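Local coordinates for protein GP37 (Pseudomonas phage phikz, PDB 5FT0) that inhibits the RNA degradosome of the phage's bacterial host, probably by binding RNase E and blocking its access to RNA, at residues W34-V45 against H56-D67; E159-K167 against I229-N237. All coordinates share one frame; numbering follows the deposited sequence.

Contact 1: residues W34-V45 against H56-D67; sequences WVFNPVDISVFV and HYTFKPQSSPDD
The indole of Trp34 gives its N-H to Asp67, NE1 to OD1 at 2.8 Å. The carboxylate oxygen lies in the indole plane, while the carboxylate itself is turned almost perpendicular to the ring. With chi1 at 63°, the Trp34 indole tucks back over its own main chain, and its six-membered ring reaches Pro65, Trp34 CZ3 meeting Pro65 CB. Phe36 meets the same proline: Pro65 CG lies 4.1 Å from the Phe36 ring centroid, an off-centre CH-pi contact. Strands 42-45 and 56-59 pair antiparallel. Val43 and Phe59 form a hydrogen-bonded pair, with Val43 N 2.9 Å from Phe59 O; Val45 and Tyr57 form the next one. Beside this pairing, Val43 CB lies over the face of the Phe59 ring, 4.0 Å from its centroid. Val43 CG2 points instead to Pro61 CG and Pro65 CB. Phe44, on the opposite face with Thr58, brings CZ to 3.6 Å from His56 CD2, rim to rim. A G1 beta bulge at Ile41 and Ser42 shapes the turn from strand 30-37 into strand 42-48. The hairpin of strands 42-48 and 55-59 ends one side of a four-stranded antiparallel sheet. Helix 67-82 packs on it, with Tyr73 stacked on Phe59 and Val70 against Trp34.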
# COMPACT_ATOMS: atom_id res chain seq x y z
N TRP A 34 4.33 16.42 20.59
CA TRP A 34 5.76 16.18 20.41
C TRP A 34 6.36 15.72 21.73
O TRP A 34 5.86 16.04 22.81
CB TRP A 34 6.49 17.43 19.90
CG TRP A 34 6.45 18.61 20.82
CD1 TRP A 34 5.49 19.57 20.87
CD2 TRP A 34 7.43 18.96 21.80
NE1 TRP A 34 5.80 20.50 21.84
CE2 TRP A 34 6.99 20.15 22.42
CE3 TRP A 34 8.64 18.39 22.21
CZ2 TRP A 34 7.72 20.78 23.43
CZ3 TRP A 34 9.36 19.01 23.22
CH2 TRP A 34 8.89 20.19 23.82
N VAL A 35 7.45 14.96 21.62
CA VAL A 35 8.18 14.45 22.77
C VAL A 35 9.67 14.46 22.43
O VAL A 35 10.07 14.16 21.30
CB VAL A 35 7.71 13.03 23.15
CG1 VAL A 35 7.70 12.11 21.93
CG2 VAL A 35 8.57 12.44 24.26
N PHE A 36 10.49 14.85 23.41
CA PHE A 36 11.93 14.92 23.24
C PHE A 36 12.59 13.63 23.71
O PHE A 36 12.23 13.08 24.75
CB PHE A 36 12.48 16.12 24.01
CG PHE A 36 13.98 16.22 24.01
CD1 PHE A 36 14.68 16.37 22.82
CD2 PHE A 36 14.69 16.17 25.20
CE1 PHE A 36 16.06 16.46 22.83
CE2 PHE A 36 16.06 16.27 25.21
CZ PHE A 36 16.75 16.41 24.02
N ASN A 37 13.56 13.15 22.93
CA ASN A 37 14.30 11.95 23.29
C ASN A 37 15.73 12.31 23.62
O ASN A 37 16.51 12.64 22.71
CB ASN A 37 14.25 10.92 22.15
CG ASN A 37 14.86 9.59 22.55
OD1 ASN A 37 15.17 9.36 23.72
ND2 ASN A 37 15.03 8.70 21.58
N PRO A 38 16.14 12.27 24.89
CA PRO A 38 17.49 12.72 25.25
C PRO A 38 18.61 11.79 24.79
O PRO A 38 19.75 12.24 24.68
CB PRO A 38 17.45 12.80 26.78
CG PRO A 38 15.98 12.81 27.14
CD PRO A 38 15.32 11.99 26.08
N VAL A 39 18.32 10.52 24.51
CA VAL A 39 19.38 9.57 24.18
C VAL A 39 20.00 9.90 22.83
O VAL A 39 21.22 9.97 22.69
CB VAL A 39 18.86 8.13 24.24
CG1 VAL A 39 19.84 7.18 23.55
CG2 VAL A 39 18.63 7.70 25.68
N ASP A 40 19.16 10.11 21.81
CA ASP A 40 19.64 10.49 20.49
C ASP A 40 19.46 11.97 20.19
O ASP A 40 19.79 12.40 19.08
CB ASP A 40 18.95 9.64 19.41
CG ASP A 40 17.47 9.96 19.28
OD1 ASP A 40 16.86 10.40 20.27
OD2 ASP A 40 16.92 9.76 18.17
N ILE A 41 18.95 12.74 21.15
CA ILE A 41 18.77 14.19 21.02
C ILE A 41 17.89 14.49 19.81
O ILE A 41 18.31 15.19 18.88
CB ILE A 41 20.12 14.92 20.92
CG1 ILE A 41 21.10 14.38 21.96
CG2 ILE A 41 19.94 16.42 21.13
CD1 ILE A 41 22.55 14.63 21.62
N SER A 42 16.67 13.96 19.80
CA SER A 42 15.76 14.20 18.69
C SER A 42 14.37 14.50 19.24
O SER A 42 14.04 14.18 20.38
CB SER A 42 15.70 13.00 17.74
OG SER A 42 15.09 11.88 18.35
N VAL A 43 13.57 15.15 18.40
CA VAL A 43 12.18 15.49 18.72
C VAL A 43 11.29 14.73 17.75
O VAL A 43 11.46 14.84 16.52
CB VAL A 43 11.93 17.00 18.63
CG1 VAL A 43 10.45 17.30 18.87
CG2 VAL A 43 12.79 17.75 19.63
N PHE A 44 10.36 13.95 18.28
CA PHE A 44 9.35 13.28 17.49
C PHE A 44 8.07 14.11 17.53
O PHE A 44 7.64 14.51 18.61
CB PHE A 44 9.09 11.86 18.00
CG PHE A 44 8.07 11.11 17.18
CD1 PHE A 44 8.43 10.54 15.97
CD2 PHE A 44 6.76 10.98 17.62
CE1 PHE A 44 7.50 9.85 15.22
CE2 PHE A 44 5.83 10.30 16.87
CZ PHE A 44 6.20 9.73 15.67
N VAL A 45 7.49 14.36 16.36
CA VAL A 45 6.33 15.24 16.23
C VAL A 45 5.19 14.46 15.58
O VAL A 45 5.41 13.70 14.63
CB VAL A 45 6.67 16.50 15.41
CG1 VAL A 45 5.46 17.40 15.27
CG2 VAL A 45 7.83 17.25 16.04
N HIS A 56 3.87 12.53 10.72
CA HIS A 56 4.93 12.40 11.72
C HIS A 56 6.23 12.98 11.19
O HIS A 56 6.54 12.86 10.00
CB HIS A 56 5.13 10.94 12.13
CG HIS A 56 3.86 10.21 12.45
ND1 HIS A 56 3.05 9.67 11.48
CD2 HIS A 56 3.26 9.95 13.64
CE1 HIS A 56 2.01 9.10 12.05
NE2 HIS A 56 2.11 9.25 13.36
N TYR A 57 7.01 13.58 12.09
CA TYR A 57 8.32 14.13 11.74
C TYR A 57 9.31 13.83 12.85
O TYR A 57 8.94 13.61 14.01
CB TYR A 57 8.28 15.64 11.51
CG TYR A 57 7.21 16.14 10.57
CD1 TYR A 57 7.30 15.93 9.20
CD2 TYR A 57 6.11 16.85 11.05
CE1 TYR A 57 6.32 16.40 8.33
CE2 TYR A 57 5.13 17.32 10.19
CZ TYR A 57 5.24 17.09 8.84
OH TYR A 57 4.27 17.56 7.99
N THR A 58 10.60 13.85 12.49
CA THR A 58 11.69 13.77 13.45
C THR A 58 12.76 14.76 13.03
O THR A 58 13.19 14.77 11.88
CB THR A 58 12.28 12.35 13.53
OG1 THR A 58 11.28 11.44 14.00
CG2 THR A 58 13.48 12.32 14.48
N PHE A 59 13.19 15.61 13.97
CA PHE A 59 14.26 16.56 13.70
C PHE A 59 15.19 16.64 14.90
O PHE A 59 14.84 16.22 16.01
CB PHE A 59 13.71 17.95 13.33
CG PHE A 59 13.06 18.68 14.48
CD1 PHE A 59 11.71 18.52 14.74
CD2 PHE A 59 13.79 19.55 15.27
CE1 PHE A 59 11.11 19.21 15.79
CE2 PHE A 59 13.20 20.24 16.31
CZ PHE A 59 11.85 20.07 16.57
N LYS A 60 16.38 17.18 14.66
CA LYS A 60 17.40 17.32 15.70
C LYS A 60 17.40 18.76 16.20
O LYS A 60 17.80 19.66 15.45
CB LYS A 60 18.78 16.95 15.15
CG LYS A 60 18.84 15.60 14.44
CD LYS A 60 18.65 14.42 15.38
CE LYS A 60 19.76 14.35 16.42
NZ LYS A 60 21.13 14.25 15.84
N PRO A 61 16.97 19.03 17.43
CA PRO A 61 16.94 20.41 17.91
C PRO A 61 18.34 20.98 18.12
O PRO A 61 19.28 20.28 18.49
CB PRO A 61 16.18 20.31 19.23
CG PRO A 61 16.42 18.91 19.69
CD PRO A 61 16.48 18.07 18.44
N GLN A 62 18.46 22.28 17.86
CA GLN A 62 19.71 23.02 18.06
C GLN A 62 19.72 23.80 19.36
O GLN A 62 20.73 24.45 19.67
CB GLN A 62 19.96 23.96 16.88
CG GLN A 62 20.26 23.23 15.58
CD GLN A 62 21.44 22.27 15.71
OE1 GLN A 62 22.49 22.63 16.25
NE2 GLN A 62 21.27 21.05 15.22
N SER A 63 18.63 23.79 20.11
CA SER A 63 18.57 24.27 21.48
C SER A 63 17.47 23.48 22.18
O SER A 63 16.85 22.60 21.59
CB SER A 63 18.35 25.79 21.54
OG SER A 63 17.17 26.17 20.86
N SER A 64 17.24 23.79 23.46
CA SER A 64 16.26 23.02 24.22
C SER A 64 14.89 23.15 23.56
O SER A 64 14.42 24.27 23.33
CB SER A 64 16.20 23.49 25.67
OG SER A 64 15.75 24.83 25.77
N PRO A 65 14.24 22.04 23.22
CA PRO A 65 12.97 22.12 22.48
C PRO A 65 11.86 22.74 23.31
O PRO A 65 11.82 22.62 24.54
CB PRO A 65 12.66 20.66 22.15
CG PRO A 65 13.44 19.86 23.14
CD PRO A 65 14.69 20.65 23.39
N ASP A 66 10.95 23.41 22.62
CA ASP A 66 9.73 23.95 23.21
C ASP A 66 8.69 24.06 22.10
O ASP A 66 8.95 23.75 20.94
CB ASP A 66 10.00 25.30 23.90
CG ASP A 66 10.73 26.29 23.02
OD1 ASP A 66 10.54 26.27 21.79
OD2 ASP A 66 11.50 27.11 23.57
N ASP A 67 7.49 24.52 22.48
CA ASP A 67 6.40 24.61 21.51
C ASP A 67 6.76 25.54 20.36
O ASP A 67 6.55 25.20 19.19
CB ASP A 67 5.12 25.10 22.20
CG ASP A 67 4.53 24.06 23.13
OD1 ASP A 67 4.98 22.89 23.09
OD2 ASP A 67 3.60 24.40 23.88

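Contact 2: residues E159-K167 against I229-N237; sequences EEFEFLVDK and IVRYNQPLN
The backbone carbonyl of Phe163 accepts the N-H of Arg231, NE to O at 2.7 Å. This is a helix-on-sheet contact: helix 158-187 packs across strand 220-232 of the seven-stranded antiparallel sheet, and the two short segments cross at 70°. The N-H...O angle is only 138°, so the bond is bent. The oxygen nevertheless lies close to the guanidinium plane, at its edge. The Phe163 ring takes one face of the same group. Ring and guanidinium planes are nearly parallel, and Phe163 CE1 stands 3.3 Å from Arg231 NE. Next to it, Arg231 CD lies over the phenyl face in a CH-pi contact, 3.6 Å from the centroid. Arg231 runs out extended from CG to NE, with CG anti to the backbone N (chi1 -177°), and this carries NE past Leu164 to Phe163. One residue thus holds the arginine twice, by its carbonyl and by its ring. Deeper in, the packing is apolar. Ile229 CG2 touches both Leu164 CD1 at 4.0 Å and Val165 CG1 at 3.7 Å. Val173 and Phe211 also touch Ile229. Farther along, the Asp166 carboxylate stacks on the Asn237 amide, and Asp166 OD1 accepts a hydrogen bond from the backbone N of Lys168. A water bridges the two backbones, donating to Leu164 O at 2.6 Å and to Val230 O at 3.1 Å.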
# COMPACT_ATOMS: atom_id res chain seq x y z
N GLU A 159 23.20 16.78 -21.58
CA GLU A 159 23.51 15.38 -21.86
C GLU A 159 23.52 14.54 -20.60
O GLU A 159 23.23 13.34 -20.65
CB GLU A 159 24.86 15.28 -22.59
N GLU A 160 23.85 15.13 -19.45
CA GLU A 160 23.76 14.39 -18.20
C GLU A 160 22.31 14.14 -17.81
O GLU A 160 22.00 13.11 -17.20
CB GLU A 160 24.50 15.13 -17.09
CG GLU A 160 25.99 15.29 -17.34
CD GLU A 160 26.77 15.59 -16.08
OE1 GLU A 160 26.68 14.80 -15.12
OE2 GLU A 160 27.48 16.62 -16.05
N PHE A 161 21.40 15.05 -18.16
CA PHE A 161 19.98 14.77 -18.00
C PHE A 161 19.49 13.76 -19.04
O PHE A 161 18.53 13.03 -18.79
CB PHE A 161 19.16 16.06 -18.08
CG PHE A 161 19.15 16.85 -16.80
CD1 PHE A 161 18.20 16.59 -15.82
CD2 PHE A 161 20.09 17.84 -16.57
CE1 PHE A 161 18.20 17.31 -14.64
CE2 PHE A 161 20.09 18.56 -15.39
CZ PHE A 161 19.14 18.30 -14.43
N GLU A 162 20.15 13.71 -20.20
CA GLU A 162 19.85 12.64 -21.16
C GLU A 162 20.30 11.29 -20.62
O GLU A 162 19.67 10.27 -20.91
CB GLU A 162 20.52 12.93 -22.50
CG GLU A 162 19.93 14.12 -23.24
CD GLU A 162 20.62 14.40 -24.56
OE1 GLU A 162 21.62 13.71 -24.87
OE2 GLU A 162 20.17 15.30 -25.30
N PHE A 163 21.39 11.26 -19.85
CA PHE A 163 21.80 10.03 -19.20
C PHE A 163 20.78 9.60 -18.15
O PHE A 163 20.46 8.41 -18.04
CB PHE A 163 23.18 10.21 -18.58
CG PHE A 163 23.57 9.12 -17.61
CD1 PHE A 163 23.97 7.87 -18.07
CD2 PHE A 163 23.56 9.35 -16.24
CE1 PHE A 163 24.33 6.88 -17.17
CE2 PHE A 163 23.92 8.36 -15.35
CZ PHE A 163 24.31 7.13 -15.81
N LEU A 164 20.24 10.56 -17.40
CA LEU A 164 19.38 10.22 -16.27
C LEU A 164 18.01 9.71 -16.73
O LEU A 164 17.54 8.67 -16.25
CB LEU A 164 19.21 11.43 -15.35
CG LEU A 164 20.24 11.63 -14.24
CD1 LEU A 164 19.85 12.82 -13.37
CD2 LEU A 164 20.37 10.37 -13.40
N VAL A 165 17.35 10.44 -17.63
CA VAL A 165 15.94 10.20 -17.91
C VAL A 165 15.69 10.05 -19.41
O VAL A 165 14.55 10.23 -19.87
CB VAL A 165 15.07 11.33 -17.33
CG1 VAL A 165 15.19 11.37 -15.82
CG2 VAL A 165 15.46 12.67 -17.93
N ASP A 166 16.74 9.71 -20.17
CA ASP A 166 16.77 9.60 -21.63
C ASP A 166 16.26 10.85 -22.35
O ASP A 166 15.73 11.77 -21.73
CB ASP A 166 16.03 8.33 -22.10
CG ASP A 166 14.51 8.39 -21.93
OD1 ASP A 166 13.86 9.33 -22.43
OD2 ASP A 166 13.97 7.47 -21.27
N LYS A 167 16.44 10.88 -23.68
CA LYS A 167 16.26 12.12 -24.44
C LYS A 167 14.82 12.59 -24.49
O LYS A 167 14.58 13.79 -24.71
CB LYS A 167 16.79 11.96 -25.86
CG LYS A 167 18.25 11.60 -25.98
CD LYS A 167 18.62 11.33 -27.43
CE LYS A 167 19.89 12.07 -27.85
NZ LYS A 167 21.10 11.59 -27.15
N ILE A 229 16.11 12.11 -8.48
CA ILE A 229 15.92 11.49 -9.79
C ILE A 229 16.72 10.20 -9.82
O ILE A 229 17.88 10.17 -9.41
CB ILE A 229 16.34 12.44 -10.93
CG1 ILE A 229 15.57 13.75 -10.82
CG2 ILE A 229 16.09 11.79 -12.28
CD1 ILE A 229 15.99 14.79 -11.83
N VAL A 230 16.09 9.13 -10.30
CA VAL A 230 16.69 7.80 -10.30
C VAL A 230 16.82 7.32 -11.73
O VAL A 230 15.85 7.35 -12.50
CB VAL A 230 15.85 6.80 -9.48
CG1 VAL A 230 16.55 5.44 -9.42
CG2 VAL A 230 15.60 7.34 -8.08
N ARG A 231 18.03 6.88 -12.09
CA ARG A 231 18.26 6.13 -13.32
C ARG A 231 18.60 4.70 -12.94
O ARG A 231 19.50 4.47 -12.12
CB ARG A 231 19.39 6.73 -14.15
CG ARG A 231 19.60 6.01 -15.48
CD ARG A 231 21.02 6.19 -15.98
NE ARG A 231 21.15 5.89 -17.40
CZ ARG A 231 21.59 4.73 -17.88
NH1 ARG A 231 21.95 3.75 -17.05
NH2 ARG A 231 21.68 4.54 -19.19
N TYR A 232 17.89 3.74 -13.52
CA TYR A 232 18.10 2.34 -13.20
C TYR A 232 19.16 1.75 -14.14
O TYR A 232 19.69 2.44 -15.02
CB TYR A 232 16.77 1.60 -13.25
CG TYR A 232 15.80 2.12 -12.21
CD1 TYR A 232 15.90 1.73 -10.88
CD2 TYR A 232 14.81 3.03 -12.55
CE1 TYR A 232 15.03 2.22 -9.92
CE2 TYR A 232 13.93 3.52 -11.59
CZ TYR A 232 14.05 3.11 -10.28
OH TYR A 232 13.18 3.60 -9.33
N ASN A 233 19.48 0.47 -13.94
CA ASN A 233 20.64 -0.12 -14.61
C ASN A 233 20.56 0.01 -16.12
O ASN A 233 21.60 0.12 -16.79
CB ASN A 233 20.79 -1.59 -14.20
CG ASN A 233 19.51 -2.39 -14.40
OD1 ASN A 233 18.41 -1.91 -14.10
ND2 ASN A 233 19.65 -3.61 -14.90
N GLN A 234 19.36 0.01 -16.69
CA GLN A 234 19.14 0.27 -18.10
C GLN A 234 18.08 1.36 -18.28
O GLN A 234 17.18 1.49 -17.44
CB GLN A 234 18.70 -1.00 -18.85
CG GLN A 234 19.79 -1.66 -19.70
CD GLN A 234 20.88 -2.33 -18.87
OE1 GLN A 234 20.60 -3.22 -18.06
NE2 GLN A 234 22.12 -1.91 -19.08
N PRO A 235 18.18 2.15 -19.34
CA PRO A 235 17.25 3.27 -19.54
C PRO A 235 15.81 2.82 -19.74
O PRO A 235 15.53 1.65 -20.00
CB PRO A 235 17.78 3.98 -20.79
CG PRO A 235 18.77 3.02 -21.41
CD PRO A 235 19.30 2.19 -20.29
N LEU A 236 14.87 3.77 -19.64
CA LEU A 236 13.46 3.39 -19.65
C LEU A 236 13.00 2.97 -21.03
O LEU A 236 12.36 1.92 -21.19
CB LEU A 236 12.59 4.51 -19.06
CG LEU A 236 11.06 4.35 -19.03
CD1 LEU A 236 10.39 4.82 -20.33
CD2 LEU A 236 10.59 2.95 -18.62
N ASN A 237 13.35 3.76 -22.04
CA ASN A 237 13.00 3.47 -23.42
C ASN A 237 13.82 2.34 -24.04
O ASN A 237 13.63 2.05 -25.23
CB ASN A 237 13.16 4.75 -24.26
CG ASN A 237 14.53 5.38 -24.09
OD1 ASN A 237 15.42 4.80 -23.44
ND2 ASN A 237 14.71 6.57 -24.64
O HOH W 1 15.25 7.66 -15.49

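How the contacts relate
Contact 1 lies at the surface and contact 2 is largely buried. They share no helix or strand. Their centres are 39 Å apart, on opposite sides of the chain's centre. Contact 1 is local: it joins neighbouring strands of the four-stranded sheet and the loop that leads into helix 67-82. Contact 2 joins parts far apart in sequence, helix 158-187 and a strand of the seven-stranded sheet. Backbone pairing gives contact 1 four of its hydrogen bonds, with prolines and aromatic rings filling in beside them. Contact 2 has no strand pairing between its segments; an arginine, a bridging water and aliphatic packing link them instead.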